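Local coordinates for protein pectate lyase (Paenibacillus sp. 0602, PDB 5GT5) that cleaves polygalacturonate and partly methylated pectin by endo-acting elimination, probably with calcium as cofactor, at residues V49-I54 against T103-N108; I127-F132 against D439-T444; Y270-D275 against A294-A299; D343-V348 against Y371-S376. The protein carries 1 engineered substitution. All blocks are in the same frame, centred on the assembly; numbering follows the deposited sequence.

Contact 1: residues V49-I54 against T103-N108; sequences VKVVEI and TIFSAN
The Phe105 ring has Val51 CG1 at its edge, in the ring plane, with CG1 3.7 Å from CE1 of the ring. Glu53 reaches the same ring obliquely, its CG 3.6 Å from Phe105 CZ. The Glu53 carboxylate is turned 23° from the ring plane. Leu442 and Tyr30 also pack against the Phe105 side chain.

These residues sit on two neighbouring parallel strands, 51-54 and 102-106. They belong to the right-handed parallel beta-helix of polysaccharide lyase family 1, in which strands of successive coils stack in register. Val51 pairs with Thr103, Val52 with Ile104 and Glu53 with Phe105. Backbone hydrogen bonds run from Thr103 N to Lys50 O, Val52 N to Thr103 O, Phe105 N to Val52 O and Ile54 N to Phe105 O. The Val52 N to Thr103 O bond is 2.8 Å long and nearly straight.

Val51, Glu53, Thr103 and Phe105 share one side of the strands. Val52, Ile54, Ile104 and Ser106 share the other. There Val52 CB lies 4.2 Å from Ile104 CG1, and Leu39 of helix 36-43 packs on Val52 and Ile54.

Glu53 CG is anti to the backbone N (chi1 -172°) and the chain stays extended, which carries the carboxylate past the ring. Its OE1 is held by Lys438 in a salt bridge and by Tyr30 OH. Its OE2 takes a hydrogen bond from a water at 2.7 Å. The same water donates to Ile54 O and accepts from Ala107 N, 2.8 Å away.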
loop_
_atom_site.group_PDB
_atom_site.type_symbol
_atom_site.label_atom_id
_atom_site.label_comp_id
_atom_site.label_asym_id
_atom_site.label_seq_id
_atom_site.Cartn_x
_atom_site.Cartn_y
_atom_site.Cartn_z
ATOM N N VAL A 49 15.468 10.520 -5.346
ATOM C CA VAL A 49 15.061 10.972 -6.671
ATOM C C VAL A 49 13.618 10.583 -6.917
ATOM O O VAL A 49 13.214 9.468 -6.554
ATOM C CB VAL A 49 15.999 10.384 -7.732
ATOM C CG1 VAL A 49 15.454 10.567 -9.141
ATOM C CG2 VAL A 49 17.355 11.024 -7.611
ATOM N N LYS A 50 12.835 11.498 -7.485
ATOM C CA LYS A 50 11.415 11.308 -7.757
ATOM C C LYS A 50 11.112 10.977 -9.205
ATOM O O LYS A 50 10.211 10.163 -9.449
ATOM C CB LYS A 50 10.654 12.580 -7.360
ATOM C CG LYS A 50 10.713 12.895 -5.868
ATOM C CD LYS A 50 9.726 11.936 -5.185
ATOM C CE LYS A 50 10.058 11.579 -3.777
ATOM N NZ LYS A 50 9.002 10.592 -3.321
ATOM N N VAL A 51 11.817 11.595 -10.153
ATOM C CA VAL A 51 11.602 11.335 -11.575
ATOM C C VAL A 51 12.933 11.054 -12.210
ATOM O O VAL A 51 13.895 11.823 -12.028
ATOM C CB VAL A 51 10.917 12.516 -12.280
ATOM C CG1 VAL A 51 10.842 12.277 -13.781
ATOM C CG2 VAL A 51 9.531 12.784 -11.683
ATOM N N VAL A 52 12.990 9.952 -12.956
ATOM C CA VAL A 52 14.123 9.609 -13.800
ATOM C C VAL A 52 13.668 9.680 -15.267
ATOM O O VAL A 52 12.777 8.902 -15.680
ATOM C CB VAL A 52 14.671 8.192 -13.465
ATOM C CG1 VAL A 52 15.773 7.821 -14.473
ATOM C CG2 VAL A 52 15.197 8.140 -12.015
ATOM N N GLU A 53 14.226 10.624 -16.048
ATOM C CA GLU A 53 13.971 10.700 -17.477
ATOM C C GLU A 53 15.137 10.070 -18.217
ATOM O O GLU A 53 16.251 10.599 -18.216
ATOM C CB GLU A 53 13.761 12.132 -17.969
ATOM C CG GLU A 53 13.304 12.120 -19.455
ATOM C CD GLU A 53 13.132 13.483 -20.066
ATOM O OE1 GLU A 53 13.132 14.492 -19.341
ATOM O OE2 GLU A 53 12.981 13.530 -21.304
ATOM N N ILE A 54 14.881 8.921 -18.834
ATOM C CA ILE A 54 15.854 8.259 -19.697
ATOM C C ILE A 54 15.878 9.037 -21.017
ATOM O O ILE A 54 14.840 9.231 -21.636
ATOM C CB ILE A 54 15.409 6.810 -19.970
ATOM C CG1 ILE A 54 15.159 6.084 -18.641
ATOM C CG2 ILE A 54 16.402 6.062 -20.875
ATOM C CD1 ILE A 54 16.386 5.973 -17.811
ATOM N N THR A 103 8.933 7.875 -10.540
ATOM C CA THR A 103 8.558 7.680 -11.938
ATOM C C THR A 103 9.793 7.568 -12.809
ATOM O O THR A 103 10.689 8.447 -12.774
ATOM C CB THR A 103 7.695 8.842 -12.446
ATOM O OG1 THR A 103 6.504 8.877 -11.650
ATOM C CG2 THR A 103 7.294 8.657 -13.933
ATOM N N ILE A 104 9.835 6.510 -13.617
ATOM C CA ILE A 104 10.903 6.319 -14.605
ATOM C C ILE A 104 10.257 6.310 -15.975
ATOM O O ILE A 104 9.324 5.551 -16.203
ATOM C CB ILE A 104 11.680 4.971 -14.351
ATOM C CG1 ILE A 104 12.119 4.855 -12.883
ATOM C CG2 ILE A 104 12.824 4.829 -15.337
ATOM C CD1 ILE A 104 12.699 3.460 -12.512
ATOM N N PHE A 105 10.728 7.126 -16.903
ATOM C CA PHE A 105 10.092 7.215 -18.200
ATOM C C PHE A 105 11.082 7.700 -19.237
ATOM O O PHE A 105 12.202 8.106 -18.885
ATOM C CB PHE A 105 8.860 8.153 -18.155
ATOM C CG PHE A 105 9.198 9.627 -18.280
ATOM C CD1 PHE A 105 9.755 10.319 -17.193
ATOM C CD2 PHE A 105 8.939 10.303 -19.459
ATOM C CE1 PHE A 105 10.077 11.670 -17.316
ATOM C CE2 PHE A 105 9.251 11.662 -19.581
ATOM C CZ PHE A 105 9.823 12.331 -18.510
ATOM N N SER A 106 10.669 7.641 -20.507
ATOM C CA SER A 106 11.372 8.415 -21.548
ATOM C C SER A 106 10.369 9.150 -22.399
ATOM O O SER A 106 9.195 8.783 -22.462
ATOM C CB SER A 106 12.256 7.521 -22.416
ATOM O OG SER A 106 11.478 6.822 -23.403
ATOM N N ALA A 107 10.842 10.200 -23.077
ATOM C CA ALA A 107 9.968 11.008 -23.897
ATOM C C ALA A 107 9.641 10.339 -25.233
ATOM O O ALA A 107 8.604 10.599 -25.799
ATOM C CB ALA A 107 10.587 12.384 -24.177
ATOM N N ASN A 108 10.515 9.471 -25.729
ATOM C CA ASN A 108 10.288 8.938 -27.075
ATOM C C ASN A 108 10.564 7.453 -27.243
ATOM O O ASN A 108 10.937 6.979 -28.324
ATOM C CB ASN A 108 11.023 9.766 -28.132
ATOM C CG ASN A 108 10.398 11.130 -28.332
ATOM O OD1 ASN A 108 9.292 11.256 -28.871
ATOM N ND2 ASN A 108 11.099 12.156 -27.902
HETATM O O HOH W 1 13.385 11.361 -22.775
#

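Contact 2: residues I127-F132 against D439-T444; sequences IRNLEF and DNWLKT
Trp441 meets Asn129 by stacking. Asn129 CB lies almost straight above the six-membered ring, 3.6 Å from its centroid, a CH-pi contact. The side-chain amide follows the same face, with planes 16° apart, and its CG is 3.3 Å from Trp441 CZ2. Asn129 CG is anti to the backbone N (chi1 -153°), which brings the amide over the indole. Asn129 OD1 accepts a hydrogen bond from Gly432 N.

The edge of the indole meets Arg128. NE lies in the ring plane, 3.6 Å from Trp441 CE3, and this carbon sits over a face of the guanidinium. The two planes stand 82° apart, so the guanidinium does not stack on the ring.

Ile127 and Arg128 lie on a strand of one coil of the parallel beta-helix, and Asn129 follows them. Residues 439-444 are part of the C-terminal tail that packs against it. With an alanine in place of Trp441, the Asn129 amide would probably lose its stacking surface, and a gap would open beside Arg128.

Arg128 makes its polar contacts with the guanidinium. NH1 gives a weak hydrogen bond to Trp441 O at 3.1 Å, and Lys443 O is 2.8 Å from the same nitrogen. NE is in a salt bridge with Asp165 on strand 160-165. A separate bond lies inside the tail, where Lys443 NZ donates to Asn440 OD1 at 2.8 Å, from above the carbonyl plane.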
loop_
_atom_site.group_PDB
_atom_site.type_symbol
_atom_site.label_atom_id
_atom_site.label_comp_id
_atom_site.label_asym_id
_atom_site.label_seq_id
_atom_site.Cartn_x
_atom_site.Cartn_y
_atom_site.Cartn_z
ATOM N N ILE A 127 6.501 3.249 -14.285
ATOM C CA ILE A 127 7.482 2.984 -15.350
ATOM C C ILE A 127 6.752 3.120 -16.680
ATOM O O ILE A 127 5.827 2.345 -16.967
ATOM C CB ILE A 127 8.109 1.603 -15.216
ATOM C CG1 ILE A 127 8.831 1.488 -13.870
ATOM C CG2 ILE A 127 9.043 1.337 -16.411
ATOM C CD1 ILE A 127 9.247 0.057 -13.497
ATOM N N ARG A 128 7.128 4.116 -17.495
ATOM C CA ARG A 128 6.366 4.378 -18.725
ATOM C C ARG A 128 7.205 4.705 -19.942
ATOM O O ARG A 128 8.280 5.348 -19.868
ATOM C CB ARG A 128 5.346 5.517 -18.511
ATOM C CG ARG A 128 4.270 5.152 -17.492
ATOM C CD ARG A 128 3.347 6.336 -17.256
ATOM N NE ARG A 128 2.270 6.420 -18.246
ATOM C CZ ARG A 128 1.397 7.425 -18.305
ATOM N NH1 ARG A 128 1.536 8.478 -17.492
ATOM N NH2 ARG A 128 0.394 7.386 -19.184
ATOM N N ASN A 129 6.674 4.292 -21.102
ATOM C CA ASN A 129 7.248 4.655 -22.413
ATOM C C ASN A 129 8.689 4.220 -22.602
ATOM O O ASN A 129 9.531 4.987 -23.131
ATOM C CB ASN A 129 7.091 6.158 -22.695
ATOM C CG ASN A 129 7.041 6.439 -24.166
ATOM O OD1 ASN A 129 6.549 5.607 -24.935
ATOM N ND2 ASN A 129 7.512 7.599 -24.578
ATOM N N LEU A 130 8.984 2.997 -22.170
ATOM C CA LEU A 130 10.295 2.389 -22.360
ATOM C C LEU A 130 10.156 1.070 -23.085
ATOM O O LEU A 130 9.165 0.328 -22.890
ATOM C CB LEU A 130 10.972 2.150 -21.030
ATOM C CG LEU A 130 11.311 3.448 -20.328
ATOM C CD1 LEU A 130 11.589 3.138 -18.884
ATOM C CD2 LEU A 130 12.544 4.044 -20.994
ATOM N N GLU A 131 11.125 0.774 -23.948
ATOM C CA GLU A 131 11.210 -0.512 -24.630
ATOM C C GLU A 131 12.361 -1.310 -24.027
ATOM O O GLU A 131 13.428 -0.766 -23.738
ATOM C CB GLU A 131 11.388 -0.338 -26.141
ATOM C CG GLU A 131 11.575 -1.695 -26.859
ATOM C CD GLU A 131 11.385 -1.614 -28.354
ATOM O OE1 GLU A 131 11.198 -0.515 -28.912
ATOM O OE2 GLU A 131 11.448 -2.683 -28.999
ATOM N N PHE A 132 12.117 -2.595 -23.808
ATOM C CA PHE A 132 13.041 -3.501 -23.173
ATOM C C PHE A 132 13.438 -4.568 -24.182
ATOM O O PHE A 132 12.572 -5.211 -24.800
ATOM C CB PHE A 132 12.370 -4.139 -21.954
ATOM C CG PHE A 132 12.012 -3.143 -20.896
ATOM C CD1 PHE A 132 10.830 -2.421 -20.963
ATOM C CD2 PHE A 132 12.874 -2.920 -19.842
ATOM C CE1 PHE A 132 10.533 -1.451 -19.956
ATOM C CE2 PHE A 132 12.571 -2.020 -18.840
ATOM C CZ PHE A 132 11.418 -1.261 -18.905
ATOM N N ASP A 439 5.611 16.026 -20.137
ATOM C CA ASP A 439 5.013 16.129 -18.800
ATOM C C ASP A 439 3.819 15.165 -18.652
ATOM O O ASP A 439 3.456 14.780 -17.540
ATOM C CB ASP A 439 4.582 17.564 -18.503
ATOM C CG ASP A 439 3.530 18.042 -19.461
ATOM O OD1 ASP A 439 3.832 18.069 -20.670
ATOM O OD2 ASP A 439 2.412 18.384 -19.016
ATOM N N ASN A 440 3.217 14.764 -19.773
ATOM C CA ASN A 440 2.095 13.864 -19.696
ATOM C C ASN A 440 2.453 12.485 -19.182
ATOM O O ASN A 440 1.573 11.769 -18.694
ATOM C CB ASN A 440 1.437 13.756 -21.054
ATOM C CG ASN A 440 0.667 14.996 -21.397
ATOM O OD1 ASN A 440 -0.382 15.255 -20.803
ATOM N ND2 ASN A 440 1.171 15.769 -22.375
ATOM N N TRP A 441 3.724 12.122 -19.309
ATOM C CA TRP A 441 4.195 10.838 -18.800
ATOM C C TRP A 441 4.230 10.781 -17.275
ATOM O O TRP A 441 4.241 9.689 -16.694
ATOM C CB TRP A 441 5.562 10.463 -19.393
ATOM C CG TRP A 441 5.480 10.134 -20.847
ATOM C CD1 TRP A 441 6.077 10.810 -21.873
ATOM C CD2 TRP A 441 4.720 9.073 -21.459
ATOM N NE1 TRP A 441 5.748 10.246 -23.073
ATOM C CE2 TRP A 441 4.924 9.171 -22.854
ATOM C CE3 TRP A 441 3.894 8.041 -20.962
ATOM C CZ2 TRP A 441 4.343 8.289 -23.767
ATOM C CZ3 TRP A 441 3.306 7.161 -21.872
ATOM C CH2 TRP A 441 3.526 7.295 -23.263
ATOM N N LEU A 442 4.182 11.936 -16.620
ATOM C CA LEU A 442 4.169 11.993 -15.162
ATOM C C LEU A 442 2.767 11.955 -14.575
ATOM O O LEU A 442 2.606 11.728 -13.385
ATOM C CB LEU A 442 4.863 13.283 -14.690
ATOM C CG LEU A 442 6.299 13.509 -15.160
ATOM C CD1 LEU A 442 6.892 14.747 -14.444
ATOM C CD2 LEU A 442 7.177 12.300 -14.950
ATOM N N LYS A 443 1.764 12.219 -15.398
ATOM C CA LYS A 443 0.371 12.271 -14.925
ATOM C C LYS A 443 -0.260 10.894 -14.811
ATOM O O LYS A 443 0.173 9.935 -15.476
ATOM C CB LYS A 443 -0.452 13.097 -15.911
ATOM C CG LYS A 443 0.075 14.532 -16.134
ATOM C CD LYS A 443 -0.792 15.217 -17.202
ATOM C CE LYS A 443 -0.278 16.581 -17.570
ATOM N NZ LYS A 443 -0.987 17.079 -18.799
ATOM N N THR A 444 -1.313 10.800 -14.014
ATOM C CA THR A 444 -2.051 9.542 -13.900
ATOM C C THR A 444 -3.493 9.667 -14.365
ATOM O O THR A 444 -4.213 8.667 -14.418
ATOM C CB THR A 444 -2.028 8.984 -12.483
ATOM O OG1 THR A 444 -2.628 9.928 -11.587
ATOM C CG2 THR A 444 -0.598 8.698 -12.059
#

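Contact 3: residues Y270-D275 against A294-A299; sequences YKDIQD and ATDARA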
loop_
_atom_site.group_PDB
_atom_site.type_symbol
_atom_site.label_atom_id
_atom_site.label_comp_id
_atom_site.label_asym_id
_atom_site.label_seq_id
_atom_site.Cartn_x
_atom_site.Cartn_y
_atom_site.Cartn_z
ATOM N N TYR A 270 -0.319 -9.161 -26.429
ATOM C CA TYR A 270 0.618 -10.269 -26.198
ATOM C C TYR A 270 0.743 -11.011 -27.513
ATOM O O TYR A 270 -0.117 -11.839 -27.841
ATOM C CB TYR A 270 0.089 -11.213 -25.094
ATOM C CG TYR A 270 0.008 -10.516 -23.740
ATOM C CD1 TYR A 270 1.119 -10.450 -22.910
ATOM C CD2 TYR A 270 -1.180 -9.922 -23.320
ATOM C CE1 TYR A 270 1.073 -9.758 -21.695
ATOM C CE2 TYR A 270 -1.261 -9.265 -22.090
ATOM C CZ TYR A 270 -0.123 -9.180 -21.292
ATOM O OH TYR A 270 -0.206 -8.521 -20.089
ATOM N N LYS A 271 1.767 -10.661 -28.302
ATOM C CA LYS A 271 1.945 -11.225 -29.620
ATOM C C LYS A 271 2.987 -12.318 -29.589
ATOM O O LYS A 271 4.160 -12.063 -29.286
ATOM C CB LYS A 271 2.362 -10.121 -30.597
ATOM C CG LYS A 271 2.455 -10.637 -32.030
ATOM C CD LYS A 271 2.896 -9.534 -33.010
ATOM C CE LYS A 271 3.101 -10.085 -34.429
ATOM N NZ LYS A 271 4.502 -10.534 -34.704
ATOM N N ASP A 272 2.543 -13.546 -29.881
ATOM C CA ASP A 272 3.428 -14.700 -29.900
ATOM C C ASP A 272 4.118 -14.881 -28.559
ATOM O O ASP A 272 5.332 -15.120 -28.474
ATOM C CB ASP A 272 4.422 -14.592 -31.062
ATOM C CG ASP A 272 3.710 -14.494 -32.396
ATOM O OD1 ASP A 272 2.786 -15.318 -32.621
ATOM O OD2 ASP A 272 4.064 -13.587 -33.193
ATOM N N ILE A 273 3.302 -14.791 -27.502
ATOM C CA ILE A 273 3.698 -15.160 -26.155
ATOM C C ILE A 273 3.058 -16.523 -25.874
ATOM O O ILE A 273 1.849 -16.674 -26.002
ATOM C CB ILE A 273 3.195 -14.099 -25.127
ATOM C CG1 ILE A 273 3.514 -12.671 -25.605
ATOM C CG2 ILE A 273 3.726 -14.427 -23.746
ATOM C CD1 ILE A 273 5.003 -12.377 -25.861
ATOM N N GLN A 274 3.868 -17.504 -25.514
ATOM C CA GLN A 274 3.389 -18.893 -25.436
ATOM C C GLN A 274 2.595 -19.224 -24.191
ATOM O O GLN A 274 1.872 -20.213 -24.169
ATOM C CB GLN A 274 4.570 -19.856 -25.485
ATOM C CG GLN A 274 5.287 -19.905 -26.844
ATOM C CD GLN A 274 6.345 -20.998 -26.886
ATOM O OE1 GLN A 274 6.356 -21.930 -26.065
ATOM N NE2 GLN A 274 7.255 -20.880 -27.843
ATOM N N ASP A 275 2.761 -18.454 -23.118
ATOM C CA ASP A 275 2.321 -18.924 -21.794
ATOM C C ASP A 275 2.268 -17.771 -20.813
ATOM O O ASP A 275 2.948 -16.750 -20.986
ATOM C CB ASP A 275 3.338 -19.988 -21.312
ATOM C CG ASP A 275 2.829 -20.902 -20.203
ATOM O OD1 ASP A 275 1.631 -20.868 -19.811
ATOM O OD2 ASP A 275 3.676 -21.695 -19.722
ATOM N N ALA A 294 -1.343 -15.448 -30.906
ATOM C CA ALA A 294 -0.228 -16.391 -31.048
ATOM C C ALA A 294 -0.192 -16.959 -32.477
ATOM O O ALA A 294 0.290 -18.067 -32.690
ATOM C CB ALA A 294 -0.352 -17.547 -30.010
ATOM N N THR A 295 -0.662 -16.181 -33.449
ATOM C CA THR A 295 -0.717 -16.623 -34.858
ATOM C C THR A 295 0.602 -17.193 -35.366
ATOM O O THR A 295 0.639 -18.285 -35.959
ATOM C CB THR A 295 -1.125 -15.455 -35.771
ATOM O OG1 THR A 295 -2.462 -15.039 -35.455
ATOM C CG2 THR A 295 -1.065 -15.876 -37.274
ATOM N N ASP A 296 1.687 -16.463 -35.154
ATOM C CA ASP A 296 2.976 -16.902 -35.670
ATOM C C ASP A 296 3.527 -18.103 -34.923
ATOM O O ASP A 296 4.157 -18.994 -35.506
ATOM C CB ASP A 296 3.964 -15.752 -35.655
ATOM C CG ASP A 296 3.397 -14.496 -36.267
ATOM O OD1 ASP A 296 3.007 -14.547 -37.442
ATOM O OD2 ASP A 296 3.320 -13.460 -35.561
ATOM N N ALA A 297 3.281 -18.174 -33.628
ATOM C CA ALA A 297 3.682 -19.367 -32.897
ATOM C C ALA A 297 2.943 -20.617 -33.393
ATOM O O ALA A 297 3.543 -21.697 -33.542
ATOM C CB ALA A 297 3.453 -19.168 -31.411
ATOM N N ARG A 298 1.650 -20.454 -33.662
ATOM C CA ARG A 298 0.809 -21.562 -34.148
ATOM C C ARG A 298 1.351 -22.033 -35.506
ATOM O O ARG A 298 1.475 -23.246 -35.760
ATOM C CB ARG A 298 -0.655 -21.089 -34.255
ATOM C CG ARG A 298 -1.659 -22.197 -34.632
ATOM C CD ARG A 298 -1.821 -23.123 -33.507
ATOM N NE ARG A 298 -2.916 -24.079 -33.691
ATOM C CZ ARG A 298 -3.126 -25.064 -32.830
ATOM N NH1 ARG A 298 -2.318 -25.212 -31.792
ATOM N NH2 ARG A 298 -4.124 -25.930 -33.018
ATOM N N ALA A 299 1.717 -21.086 -36.363
ATOM C CA ALA A 299 2.354 -21.443 -37.650
ATOM C C ALA A 299 3.665 -22.199 -37.453
ATOM O O ALA A 299 3.929 -23.209 -38.125
ATOM C CB ALA A 299 2.567 -20.212 -38.513
#
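Asp272 and Asp296 bring their carboxylates together, with OD2 of Asp272 2.5 Å from OD2 of Asp296. The planes are turned 56° apart. The other oxygen of Asp272, OD1, faces the start of helix 295-301. It accepts a hydrogen bond from Ala297 N at 3.1 Å, met from above the carboxylate plane, and a weak one from Asp296 N at 3.0 Å. One oxygen thus takes two amides of the first helical turn.

Lys271 joins from the side. Its NZ is 3.3 Å from Asp296 OD2 and 3.4 Å from Asp272 OD2, forming a salt-bridge network with weak hydrogen bonds. A bend at the last torsion (chi4 -91°) turns NZ to the acids.

Further out, strand 262-271 of the parallel beta-helix leads into Asp272, whose backbone bonds to Gln243 and Asp293. Ala294 is the N-cap residue of the helix and follows strand 291-293 of the next coil. Were Asp272 an alanine, the amides of Asp296 and Ala297 would probably lose this acceptor, and Asp296 OD2 its close oxygen partner.

The two acid oxygens are so close that one carboxyl group probably holds a proton. Lys271 and the positive end of the helix dipole would probably help to offset the remaining negative charge.

Contact 4: residues D343-V348 against Y371-S376; sequences DVQYPV and YSLDGS
Tyr371 OH donates to Val344 O at 2.7 Å, and that carbonyl oxygen lies at the edge of the phenol ring, in its plane. The bond joins two coils of the parallel beta-helix where each leaves a strand: 340-342 runs into 343-345, and 369-372 into a type I' turn from Leu373 to Ser376.

The backbone N of Asp343 gives a nearly straight hydrogen bond to Ser372 O at 2.7 Å. Its side chain then reaches the turn. OD1 accepts from Asp374 N at 2.9 Å, met nearly along its C-O axis. Asp343 CG is anti to the carbonyl carbon (chi1 -77°), which brings OD1 to that amide.

A water gives OD1 a second bond at 3.0 Å. It also donates to Ser372 OG and accepts from Gly375 N. Ser372 OG in turn donates to Ser376 O, and Leu373 N is taken by Ser376 OG at 2.8 Å. The Asp374 carboxylate has its own partner, a salt bridge with Arg298, which also hydrogen-bonds to Gln345 OE1.

Apolar contacts fill in beside these bonds. Leu373 CD1 packs on Asp343 CA, and Pro347 crosses Tyr371 at about a right angle, with Pro347 CG 3.6 Å from Tyr371 CE1.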
loop_
_atom_site.group_PDB
_atom_site.type_symbol
_atom_site.label_atom_id
_atom_site.label_comp_id
_atom_site.label_asym_id
_atom_site.label_seq_id
_atom_site.Cartn_x
_atom_site.Cartn_y
_atom_site.Cartn_z
ATOM N N ASP A 343 -5.472 -18.190 -31.833
ATOM C CA ASP A 343 -4.520 -19.266 -32.068
ATOM C C ASP A 343 -3.775 -19.694 -30.809
ATOM O O ASP A 343 -2.633 -20.139 -30.854
ATOM C CB ASP A 343 -3.595 -18.920 -33.234
ATOM C CG ASP A 343 -4.283 -19.108 -34.583
ATOM O OD1 ASP A 343 -5.336 -19.782 -34.611
ATOM O OD2 ASP A 343 -3.762 -18.611 -35.614
ATOM N N VAL A 344 -4.482 -19.606 -29.693
ATOM C CA VAL A 344 -4.037 -20.164 -28.418
ATOM C C VAL A 344 -4.882 -21.404 -28.156
ATOM O O VAL A 344 -6.108 -21.311 -28.043
ATOM C CB VAL A 344 -4.215 -19.146 -27.269
ATOM C CG1 VAL A 344 -3.882 -19.800 -25.931
ATOM C CG2 VAL A 344 -3.324 -17.895 -27.506
ATOM N N GLN A 345 -4.242 -22.564 -28.085
ATOM C CA GLN A 345 -4.988 -23.824 -27.994
ATOM C C GLN A 345 -5.674 -24.024 -26.637
ATOM O O GLN A 345 -6.779 -24.589 -26.560
ATOM C CB GLN A 345 -4.064 -24.998 -28.304
ATOM C CG GLN A 345 -4.850 -26.350 -28.370
ATOM C CD GLN A 345 -4.047 -27.471 -28.991
ATOM O OE1 GLN A 345 -2.996 -27.248 -29.588
ATOM N NE2 GLN A 345 -4.556 -28.689 -28.872
ATOM N N TYR A 346 -5.016 -23.589 -25.561
ATOM C CA TYR A 346 -5.521 -23.802 -24.206
ATOM C C TYR A 346 -5.611 -22.453 -23.527
ATOM O O TYR A 346 -4.798 -22.118 -22.668
ATOM C CB TYR A 346 -4.607 -24.743 -23.405
ATOM C CG TYR A 346 -4.423 -26.099 -24.059
ATOM C CD1 TYR A 346 -5.422 -27.053 -23.981
ATOM C CD2 TYR A 346 -3.258 -26.412 -24.751
ATOM C CE1 TYR A 346 -5.264 -28.301 -24.594
ATOM C CE2 TYR A 346 -3.087 -27.653 -25.355
ATOM C CZ TYR A 346 -4.091 -28.586 -25.263
ATOM O OH TYR A 346 -3.909 -29.818 -25.860
ATOM N N PRO A 347 -6.603 -21.644 -23.901
ATOM C CA PRO A 347 -6.635 -20.254 -23.420
ATOM C C PRO A 347 -6.947 -20.066 -21.940
ATOM O O PRO A 347 -6.672 -18.983 -21.416
ATOM C CB PRO A 347 -7.754 -19.624 -24.262
ATOM C CG PRO A 347 -8.648 -20.820 -24.647
ATOM C CD PRO A 347 -7.679 -21.951 -24.868
ATOM N N VAL A 348 -7.539 -21.067 -21.306
ATOM C CA VAL A 348 -8.076 -20.913 -19.963
ATOM C C VAL A 348 -7.706 -22.160 -19.173
ATOM O O VAL A 348 -8.282 -23.234 -19.386
ATOM C CB VAL A 348 -9.634 -20.744 -19.990
ATOM C CG1 VAL A 348 -10.158 -20.460 -18.568
ATOM C CG2 VAL A 348 -10.063 -19.606 -20.916
ATOM N N TYR A 371 -12.708 -15.439 -29.555
ATOM C CA TYR A 371 -11.735 -16.510 -29.630
ATOM C C TYR A 371 -11.724 -17.120 -31.019
ATOM O O TYR A 371 -12.788 -17.320 -31.636
ATOM C CB TYR A 371 -12.070 -17.585 -28.593
ATOM C CG TYR A 371 -11.142 -18.753 -28.605
ATOM C CD1 TYR A 371 -9.870 -18.665 -28.034
ATOM C CD2 TYR A 371 -11.520 -19.945 -29.209
ATOM C CE1 TYR A 371 -9.004 -19.777 -28.054
ATOM C CE2 TYR A 371 -10.674 -21.043 -29.253
ATOM C CZ TYR A 371 -9.414 -20.958 -28.671
ATOM O OH TYR A 371 -8.595 -22.059 -28.703
ATOM N N SER A 372 -10.533 -17.437 -31.514
ATOM C CA SER A 372 -10.370 -18.106 -32.808
ATOM C C SER A 372 -9.194 -19.060 -32.729
ATOM O O SER A 372 -8.142 -18.701 -32.208
ATOM C CB SER A 372 -10.140 -17.077 -33.909
ATOM O OG SER A 372 -9.914 -17.723 -35.161
ATOM N N LEU A 373 -9.379 -20.283 -33.231
ATOM C CA LEU A 373 -8.294 -21.254 -33.293
ATOM C C LEU A 373 -8.356 -21.921 -34.661
ATOM O O LEU A 373 -9.362 -22.567 -34.999
ATOM C CB LEU A 373 -8.418 -22.324 -32.187
ATOM C CG LEU A 373 -7.292 -23.379 -32.188
ATOM C CD1 LEU A 373 -5.954 -22.712 -31.844
ATOM C CD2 LEU A 373 -7.578 -24.539 -31.217
ATOM N N ASP A 374 -7.296 -21.765 -35.445
ATOM C CA ASP A 374 -7.213 -22.392 -36.769
ATOM C C ASP A 374 -8.424 -22.033 -37.622
ATOM O O ASP A 374 -8.995 -22.893 -38.293
ATOM C CB ASP A 374 -7.072 -23.910 -36.644
ATOM C CG ASP A 374 -5.859 -24.330 -35.835
ATOM O OD1 ASP A 374 -4.820 -23.646 -35.902
ATOM O OD2 ASP A 374 -5.953 -25.344 -35.122
ATOM N N GLY A 375 -8.836 -20.775 -37.559
ATOM C CA GLY A 375 -9.940 -20.288 -38.364
ATOM C C GLY A 375 -11.316 -20.337 -37.744
ATOM O O GLY A 375 -12.275 -19.831 -38.342
ATOM N N SER A 376 -11.432 -20.898 -36.542
ATOM C CA SER A 376 -12.725 -20.951 -35.881
ATOM C C SER A 376 -13.174 -19.571 -35.445
ATOM O O SER A 376 -12.426 -18.598 -35.515
ATOM C CB SER A 376 -12.680 -21.883 -34.673
ATOM O OG SER A 376 -12.025 -21.267 -33.576
HETATM O O HOH W 2 -7.484 -18.533 -36.229
#

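All four contacts involve one parallel beta-helix; contact 2 ties the C-terminal tail to it. Contacts 1 and 2 are buried and touch each other: strands 102-106 and 125-128 are neighbours, and Phe105 packs on Trp441. Contacts 3 and 4 are partly buried and lie across the chain centre from contact 1, with centres about 31 and 39 Å from its own. Arg298, from the helix of contact 3, reaches contact 4. Contact 1 relies on strand pairing, contact 2 on a tryptophan of the tail, with an amide stacked on its face and an arginine at its edge. Contacts 3 and 4 both use an aspartate just after a strand to accept backbone amides, of a helix start or a turn.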